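CCMAN5 (Cellulosimicrobium cellulans, PDB 2XSG) is a family 92 glycoside hydrolase, an alpha-mannosidase that probably depends on its bound calcium ion to cleave mannose from glycans. Local coordinates at residues Gln608-Ala611 with Arg612-Thr616; Thr601-Pro604 with Ser605-Gln608; Arg309-Tyr312 with Thr313-Arg317. All blocks are in the same frame, centred on the assembly; numbering follows the deposited sequence.

Interaction 1. Residues Gln608-Ala611 with Arg612-Thr616; sequences QKWA and RAIYT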
loop_
_atom_site.group_PDB
_atom_site.type_symbol
_atom_site.label_atom_id
_atom_site.label_comp_id
_atom_site.label_asym_id
_atom_site.label_seq_id
_atom_site.Cartn_x
_atom_site.Cartn_y
_atom_site.Cartn_z
ATOM N N GLN A 608 -20.808 13.587 -3.110
ATOM C CA GLN A 608 -20.504 14.191 -1.816
ATOM C C GLN A 608 -21.035 13.357 -0.664
ATOM O O GLN A 608 -20.308 13.088 0.295
ATOM C CB GLN A 608 -21.070 15.609 -1.748
ATOM C CG GLN A 608 -20.400 16.542 -2.737
ATOM C CD GLN A 608 -21.341 17.603 -3.276
ATOM O OE1 GLN A 608 -22.205 18.116 -2.558
ATOM N NE2 GLN A 608 -21.174 17.937 -4.544
ATOM N N LYS A 609 -22.294 12.938 -0.765
ATOM C CA LYS A 609 -22.900 12.089 0.261
ATOM C C LYS A 609 -22.106 10.809 0.467
ATOM O O LYS A 609 -21.732 10.472 1.601
ATOM C CB LYS A 609 -24.352 11.734 -0.093
ATOM C CG LYS A 609 -25.083 10.947 1.020
ATOM C CD LYS A 609 -26.494 10.441 0.618
ATOM C CE LYS A 609 -26.396 9.408 -0.511
ATOM N NZ LYS A 609 -27.695 8.753 -0.807
ATOM N N TRP A 610 -21.858 10.097 -0.626
ATOM C CA TRP A 610 -21.202 8.795 -0.558
ATOM C C TRP A 610 -19.756 8.860 -0.121
ATOM O O TRP A 610 -19.301 7.983 0.626
ATOM C CB TRP A 610 -21.349 8.033 -1.884
ATOM C CG TRP A 610 -22.728 7.458 -1.983
ATOM C CD1 TRP A 610 -23.733 7.843 -2.839
ATOM C CD2 TRP A 610 -23.281 6.437 -1.139
ATOM N NE1 TRP A 610 -24.865 7.094 -2.590
ATOM C CE2 TRP A 610 -24.611 6.225 -1.558
ATOM C CE3 TRP A 610 -22.764 5.654 -0.090
ATOM C CZ2 TRP A 610 -25.436 5.275 -0.959
ATOM C CZ3 TRP A 610 -23.587 4.713 0.510
ATOM C CH2 TRP A 610 -24.908 4.530 0.072
ATOM N N ALA A 611 -19.042 9.895 -0.571
ATOM C CA ALA A 611 -17.667 10.134 -0.118
ATOM C C ALA A 611 -17.616 10.349 1.396
ATOM O O ALA A 611 -16.853 9.677 2.097
ATOM C CB ALA A 611 -17.035 11.306 -0.851
ATOM N N ARG A 612 -18.447 11.252 1.908
ATOM C CA ARG A 612 -18.480 11.474 3.347
ATOM C C ARG A 612 -18.919 10.212 4.109
ATOM O O ARG A 612 -18.356 9.902 5.165
ATOM C CB ARG A 612 -19.349 12.689 3.708
ATOM C CG ARG A 612 -19.320 13.066 5.187
ATOM C CD ARG A 612 -17.986 13.639 5.639
ATOM N NE ARG A 612 -17.867 13.707 7.103
ATOM C CZ ARG A 612 -17.592 14.812 7.798
ATOM N NH1 ARG A 612 -17.380 15.971 7.182
ATOM N NH2 ARG A 612 -17.485 14.754 9.126
ATOM N N ALA A 613 -19.886 9.474 3.558
ATOM C CA ALA A 613 -20.473 8.301 4.239
ATOM C C ALA A 613 -19.529 7.094 4.335
ATOM O O ALA A 613 -19.309 6.529 5.425
ATOM C CB ALA A 613 -21.799 7.894 3.558
ATOM N N ILE A 614 -18.978 6.696 3.191
ATOM C CA ILE A 614 -18.072 5.542 3.135
ATOM C C ILE A 614 -16.880 5.758 4.059
ATOM O O ILE A 614 -16.457 4.842 4.762
ATOM C CB ILE A 614 -17.598 5.247 1.678
ATOM C CG1 ILE A 614 -18.781 4.793 0.810
ATOM C CG2 ILE A 614 -16.510 4.109 1.642
ATOM C CD1 ILE A 614 -18.535 4.907 -0.707
ATOM N N TYR A 615 -16.340 6.966 4.065
ATOM C CA TYR A 615 -15.063 7.195 4.762
ATOM C C TYR A 615 -15.202 7.658 6.213
ATOM O O TYR A 615 -14.262 7.515 6.986
ATOM C CB TYR A 615 -14.172 8.157 3.978
ATOM C CG TYR A 615 -13.701 7.571 2.681
ATOM C CD1 TYR A 615 -12.577 6.751 2.645
ATOM C CD2 TYR A 615 -14.390 7.822 1.491
ATOM C CE1 TYR A 615 -12.136 6.188 1.465
ATOM C CE2 TYR A 615 -13.960 7.268 0.292
ATOM C CZ TYR A 615 -12.820 6.450 0.284
ATOM O OH TYR A 615 -12.381 5.898 -0.899
ATOM N N THR A 616 -16.364 8.201 6.589
ATOM C CA THR A 616 -16.485 8.767 7.939
ATOM C C THR A 616 -17.734 8.348 8.712
ATOM O O THR A 616 -17.885 8.751 9.857
ATOM C CB THR A 616 -16.406 10.302 7.963
ATOM O OG1 THR A 616 -17.645 10.859 7.513
ATOM C CG2 THR A 616 -15.279 10.814 7.095
#
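Trp610 and Ile614 meet at the edge of the indole, and Tyr615 meets Ala611 O of the turn before it at the edge of its ring. Ile614 CG1 approaches near the indole plane, 4.2 Å from Trp610 CE3, while Ala613 CB comes to the same atom obliquely. One indole face carries Lys609 CE, 3.4 Å above the plane and offset toward the rim. Ala611 O lies in the Tyr615 ring plane, 3.1 Å from CD2, and Ile614 CG2 sits over the rim of one face. Phe598 and Phe571 also meet the Trp610 ring, and Tyr648 that of Tyr615. Tyr615 CG stands anti to its carbonyl carbon (chi1 -67°), which carries the ring back toward Ala611 O. Trp610-Ile614 and Ala611-Tyr615 are i to i+4 pairs of helix 604-616 in the catalytic domain, confirmed by backbone bonds such as Ile614 N to Trp610 O (2.9 Å, 170°); that from Tyr615 N to Ala611 O is weak. Close to the helix end, Arg612 O accepts from both OG1 (2.6 Å) and N (3.0 Å) of Thr616, which reach it from opposite faces of its plane. Arg612 NE donates to this hydroxyl oxygen at 2.9 Å, the oxygen lying 16° out of the guanidinium plane. Glu573 takes Lys609 NZ and Trp610 NE1.

Interaction 2. Residues Thr601-Pro604 with Ser605-Gln608; sequences TGEP and SLTQ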
loop_
_atom_site.group_PDB
_atom_site.type_symbol
_atom_site.label_atom_id
_atom_site.label_comp_id
_atom_site.label_asym_id
_atom_site.label_seq_id
_atom_site.Cartn_x
_atom_site.Cartn_y
_atom_site.Cartn_z
ATOM N N THR A 601 -22.802 11.787 -13.855
ATOM C CA THR A 601 -24.213 11.625 -14.197
ATOM C C THR A 601 -25.048 12.827 -13.806
ATOM O O THR A 601 -26.274 12.718 -13.731
ATOM C CB THR A 601 -24.854 10.390 -13.518
ATOM O OG1 THR A 601 -24.691 10.484 -12.094
ATOM C CG2 THR A 601 -24.246 9.092 -14.053
ATOM N N GLY A 602 -24.387 13.955 -13.547
ATOM C CA GLY A 602 -25.061 15.218 -13.205
ATOM C C GLY A 602 -25.636 15.239 -11.803
ATOM O O GLY A 602 -26.548 16.018 -11.495
ATOM N N GLU A 603 -25.115 14.382 -10.929
ATOM C CA GLU A 603 -25.622 14.347 -9.548
ATOM C C GLU A 603 -24.478 14.445 -8.541
ATOM O O GLU A 603 -24.259 13.530 -7.745
ATOM C CB GLU A 603 -26.505 13.110 -9.322
ATOM C CG GLU A 603 -27.728 13.072 -10.251
ATOM C CD GLU A 603 -28.801 12.134 -9.758
ATOM O OE1 GLU A 603 -28.702 10.922 -10.029
ATOM O OE2 GLU A 603 -29.740 12.606 -9.084
ATOM N N PRO A 604 -23.718 15.556 -8.596
ATOM C CA PRO A 604 -22.534 15.659 -7.739
ATOM C C PRO A 604 -22.879 15.578 -6.241
ATOM O O PRO A 604 -22.058 15.093 -5.452
ATOM C CB PRO A 604 -21.947 17.035 -8.084
ATOM C CG PRO A 604 -22.695 17.529 -9.268
ATOM C CD PRO A 604 -23.968 16.792 -9.364
ATOM N N SER A 605 -24.084 16.006 -5.852
ATOM C CA SER A 605 -24.485 15.901 -4.433
ATOM C C SER A 605 -24.387 14.458 -3.912
ATOM O O SER A 605 -24.021 14.242 -2.762
ATOM C CB SER A 605 -25.871 16.533 -4.172
ATOM O OG SER A 605 -26.949 15.778 -4.706
ATOM N N LEU A 606 -24.674 13.475 -4.772
ATOM C CA LEU A 606 -24.633 12.069 -4.370
ATOM C C LEU A 606 -23.204 11.573 -4.166
ATOM O O LEU A 606 -22.951 10.741 -3.301
ATOM C CB LEU A 606 -25.388 11.171 -5.365
ATOM C CG LEU A 606 -26.923 11.329 -5.466
ATOM C CD1 LEU A 606 -27.446 10.411 -6.543
ATOM C CD2 LEU A 606 -27.639 11.053 -4.125
ATOM N N THR A 607 -22.278 12.093 -4.962
ATOM C CA THR A 607 -20.850 11.829 -4.785
ATOM C C THR A 607 -20.412 12.356 -3.416
ATOM O O THR A 607 -19.788 11.638 -2.627
ATOM C CB THR A 607 -20.023 12.419 -5.958
ATOM O OG1 THR A 607 -20.079 11.516 -7.073
ATOM C CG2 THR A 607 -18.537 12.634 -5.576
ATOM N N GLN A 608 -20.808 13.587 -3.110
ATOM C CA GLN A 608 -20.504 14.191 -1.816
ATOM C C GLN A 608 -21.035 13.357 -0.664
ATOM O O GLN A 608 -20.308 13.088 0.295
ATOM C CB GLN A 608 -21.070 15.609 -1.748
ATOM C CG GLN A 608 -20.400 16.542 -2.737
ATOM C CD GLN A 608 -21.341 17.603 -3.276
ATOM O OE1 GLN A 608 -22.205 18.116 -2.558
ATOM N NE2 GLN A 608 -21.174 17.937 -4.544
#
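Backbone hydrogen bonds set the first turn going: Leu606 N donates to Glu603 O at 3.0 Å, and Gln608 N to Pro604 O at 3.1 Å. The first is bent, with an N-H...O angle of 143°; the second is straighter, at 167°. The change from an i to i+3 bond to an i to i+4 bond is the geometry of a chain entering an alpha-helix, here the start of helix 604-616 in the catalytic domain. Pro604 suits such a first turn, because its nitrogen has no hydrogen to offer and its ring already holds phi near the helical value.

Among the side-chain contacts, Glu603 and Leu606 lie alongside each other and point the same way. Leu606 CD1 reaches the carboxylate, 3.7 Å from Glu603 OE1, and also touches Glu603 CB. The charge itself is met by Arg568, a salt bridge that ties this entrance to helix 560-570.

Against Pro604, Gln608 bends at chi2 (147°), which folds its amide back beside the preceding turn: NE2 lies 3.7 Å from Pro604 CB. It is also 3.1 Å from Pro604 O, but the angle is too poor for a hydrogen bond, so that approach is one of contact alone. The other end of the amide, OE1, accepts from Val721 N in strand 720-726. With an alanine here, Val721 N would probably lose this acceptor and a gap would probably open beside Pro604 CB.

Thr607 brings CB to 3.4 Å from Pro604 O, while its hydroxyl engages Pro595 O.

Interaction 3. Residues Arg309-Tyr312 with Thr313-Arg317; sequences RLFY and THLYR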
loop_
_atom_site.group_PDB
_atom_site.type_symbol
_atom_site.label_atom_id
_atom_site.label_comp_id
_atom_site.label_asym_id
_atom_site.label_seq_id
_atom_site.Cartn_x
_atom_site.Cartn_y
_atom_site.Cartn_z
ATOM N N ARG A 309 -7.125 12.129 13.837
ATOM C CA ARG A 309 -6.185 11.036 14.098
ATOM C C ARG A 309 -6.212 10.005 12.960
ATOM O O ARG A 309 -5.166 9.496 12.528
ATOM C CB ARG A 309 -6.505 10.365 15.428
ATOM C CG ARG A 309 -5.999 11.121 16.632
ATOM C CD ARG A 309 -6.840 10.805 17.851
ATOM N NE ARG A 309 -6.106 11.023 19.089
ATOM C CZ ARG A 309 -5.964 12.196 19.699
ATOM N NH1 ARG A 309 -6.497 13.309 19.186
ATOM N NH2 ARG A 309 -5.272 12.264 20.827
ATOM N N LEU A 310 -7.419 9.708 12.481
ATOM C CA LEU A 310 -7.606 8.799 11.363
ATOM C C LEU A 310 -6.907 9.343 10.138
ATOM O O LEU A 310 -6.170 8.613 9.485
ATOM C CB LEU A 310 -9.079 8.605 11.039
ATOM C CG LEU A 310 -9.777 7.377 11.560
ATOM C CD1 LEU A 310 -11.246 7.462 11.117
ATOM C CD2 LEU A 310 -9.106 6.063 11.079
ATOM N N PHE A 311 -7.108 10.626 9.830
ATOM C CA PHE A 311 -6.374 11.231 8.724
ATOM C C PHE A 311 -4.855 11.020 8.826
ATOM O O PHE A 311 -4.229 10.523 7.872
ATOM C CB PHE A 311 -6.695 12.719 8.577
ATOM C CG PHE A 311 -5.969 13.368 7.460
ATOM C CD1 PHE A 311 -6.444 13.265 6.155
ATOM C CD2 PHE A 311 -4.777 14.047 7.690
ATOM C CE1 PHE A 311 -5.748 13.836 5.114
ATOM C CE2 PHE A 311 -4.072 14.614 6.644
ATOM C CZ PHE A 311 -4.562 14.516 5.353
ATOM N N TYR A 312 -4.261 11.413 9.956
ATOM C CA TYR A 312 -2.800 11.358 10.099
ATOM C C TYR A 312 -2.243 9.925 10.135
ATOM O O TYR A 312 -1.129 9.679 9.660
ATOM C CB TYR A 312 -2.271 12.250 11.242
ATOM C CG TYR A 312 -2.289 13.717 10.828
ATOM C CD1 TYR A 312 -1.372 14.214 9.876
ATOM C CD2 TYR A 312 -3.233 14.592 11.341
ATOM C CE1 TYR A 312 -1.409 15.539 9.471
ATOM C CE2 TYR A 312 -3.281 15.921 10.946
ATOM C CZ TYR A 312 -2.371 16.384 9.994
ATOM O OH TYR A 312 -2.418 17.694 9.606
ATOM N N THR A 313 -3.027 9.005 10.684
ATOM C CA THR A 313 -2.692 7.591 10.681
ATOM C C THR A 313 -2.615 7.087 9.230
ATOM O O THR A 313 -1.673 6.378 8.859
ATOM C CB THR A 313 -3.721 6.765 11.491
ATOM O OG1 THR A 313 -3.716 7.193 12.867
ATOM C CG2 THR A 313 -3.411 5.260 11.401
ATOM N N HIS A 314 -3.595 7.464 8.414
ATOM C CA HIS A 314 -3.606 7.023 7.021
ATOM C C HIS A 314 -2.620 7.802 6.146
ATOM O O HIS A 314 -2.073 7.250 5.169
ATOM C CB HIS A 314 -5.024 7.004 6.435
ATOM C CG HIS A 314 -5.912 5.987 7.086
ATOM N ND1 HIS A 314 -5.583 4.652 7.151
ATOM C CD2 HIS A 314 -7.098 6.113 7.724
ATOM C CE1 HIS A 314 -6.529 3.995 7.792
ATOM N NE2 HIS A 314 -7.467 4.857 8.139
ATOM N N LEU A 315 -2.357 9.063 6.490
ATOM C CA LEU A 315 -1.256 9.758 5.826
ATOM C C LEU A 315 0.068 9.010 6.105
ATOM O O LEU A 315 0.890 8.788 5.185
ATOM C CB LEU A 315 -1.167 11.226 6.255
ATOM C CG LEU A 315 -0.265 12.178 5.460
ATOM C CD1 LEU A 315 -0.725 12.337 3.996
ATOM C CD2 LEU A 315 -0.165 13.548 6.126
ATOM N N TYR A 316 0.266 8.604 7.361
ATOM C CA TYR A 316 1.437 7.797 7.728
ATOM C C TYR A 316 1.537 6.535 6.840
ATOM O O TYR A 316 2.581 6.237 6.295
ATOM C CB TYR A 316 1.400 7.471 9.225
ATOM C CG TYR A 316 2.306 6.347 9.686
ATOM C CD1 TYR A 316 3.650 6.581 10.004
ATOM C CD2 TYR A 316 1.815 5.054 9.826
ATOM C CE1 TYR A 316 4.488 5.532 10.434
ATOM C CE2 TYR A 316 2.638 4.011 10.248
ATOM C CZ TYR A 316 3.969 4.254 10.554
ATOM O OH TYR A 316 4.778 3.214 10.981
ATOM N N ARG A 317 0.422 5.834 6.679
ATOM C CA ARG A 317 0.367 4.610 5.877
ATOM C C ARG A 317 0.623 4.862 4.384
ATOM O O ARG A 317 1.102 3.972 3.679
ATOM C CB ARG A 317 -0.995 3.939 6.043
ATOM C CG ARG A 317 -1.333 3.436 7.441
ATOM C CD ARG A 317 -0.359 2.369 7.881
ATOM N NE ARG A 317 -0.805 1.701 9.095
ATOM C CZ ARG A 317 -0.023 0.989 9.905
ATOM N NH1 ARG A 317 1.272 0.843 9.644
ATOM N NH2 ARG A 317 -0.542 0.427 10.985
#
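Leu315 CD2 packs against two aromatic rings of the preceding turn, 4.1 Å from Phe311 CE2 and 4.0 Å from Tyr312 CD1. It approaches both rings obliquely. The aromatic pair is itself compact: Phe311 CD2 stands 3.8 Å above the centre of the Tyr312 ring, whereas Tyr312 CE1 lies in the Phe311 plane at its edge, an edge-to-face relation. Phe311 CG is anti to its backbone N (chi1 -180°), whereas Tyr312 CG is anti to its carbonyl carbon (chi1 -76°), and these different first torsions let adjacent side chains converge. Strand 293-296 covers this side through Val293 and Ile295; the Tyr312 hydroxyl bonds to Val293 O.

A second buried pair is Leu310 with His314, side by side and pointing the same way, with Leu310 CD2 3.6 Å from His314 NE2. His314 CD2 also lies obliquely by Leu310 O, while ND1 bonds to Ser667 OG in helix 665-675.

Equally tight is the hold of buried Thr313 on the preceding turn. Arg309 O is gripped twice by Thr313, by OG1 at 2.7 Å and by N at 2.9 Å, from opposite faces of the carbonyl plane. The hydroxyl sits 41° out of that plane, and its oxygen also accepts from Asp14 N.

Toward solvent the contact thins. Arg309 is the exposed residue of the set, and its side chain leads away from the next turn; what it contributes is its carbonyl.

Such a doubly held i-4 carbonyl is a familiar habit of threonine within alpha-helices, and here it occurs in helix 306-318, wedged between strand 293-296 and helix 665-675 of the catalytic domain.

How the interactions relate
Interactions 1 and 2 are successive turns of helix 604-616 and share Gln608; their centres are about 12 Å apart, interaction 2 at the helix start and interaction 1 toward its end. Interaction 3 belongs to helix 306-318, with its centre about 17 Å from that of interaction 1 and nearest atoms about 5 Å apart. Leu307 of helix 306-318 touches Arg612 and Thr616 of helix 604-616, so the helices meet directly, and both meet Phe670 of helix 665-675, through Tyr615 and His314. Interaction 2 is farther from interaction 3, about 27 Å between centres. The calcium ion, bound by Asn588, Glu589 and Asp662, is about 13 Å from the Tyr615 side chain of interaction 1.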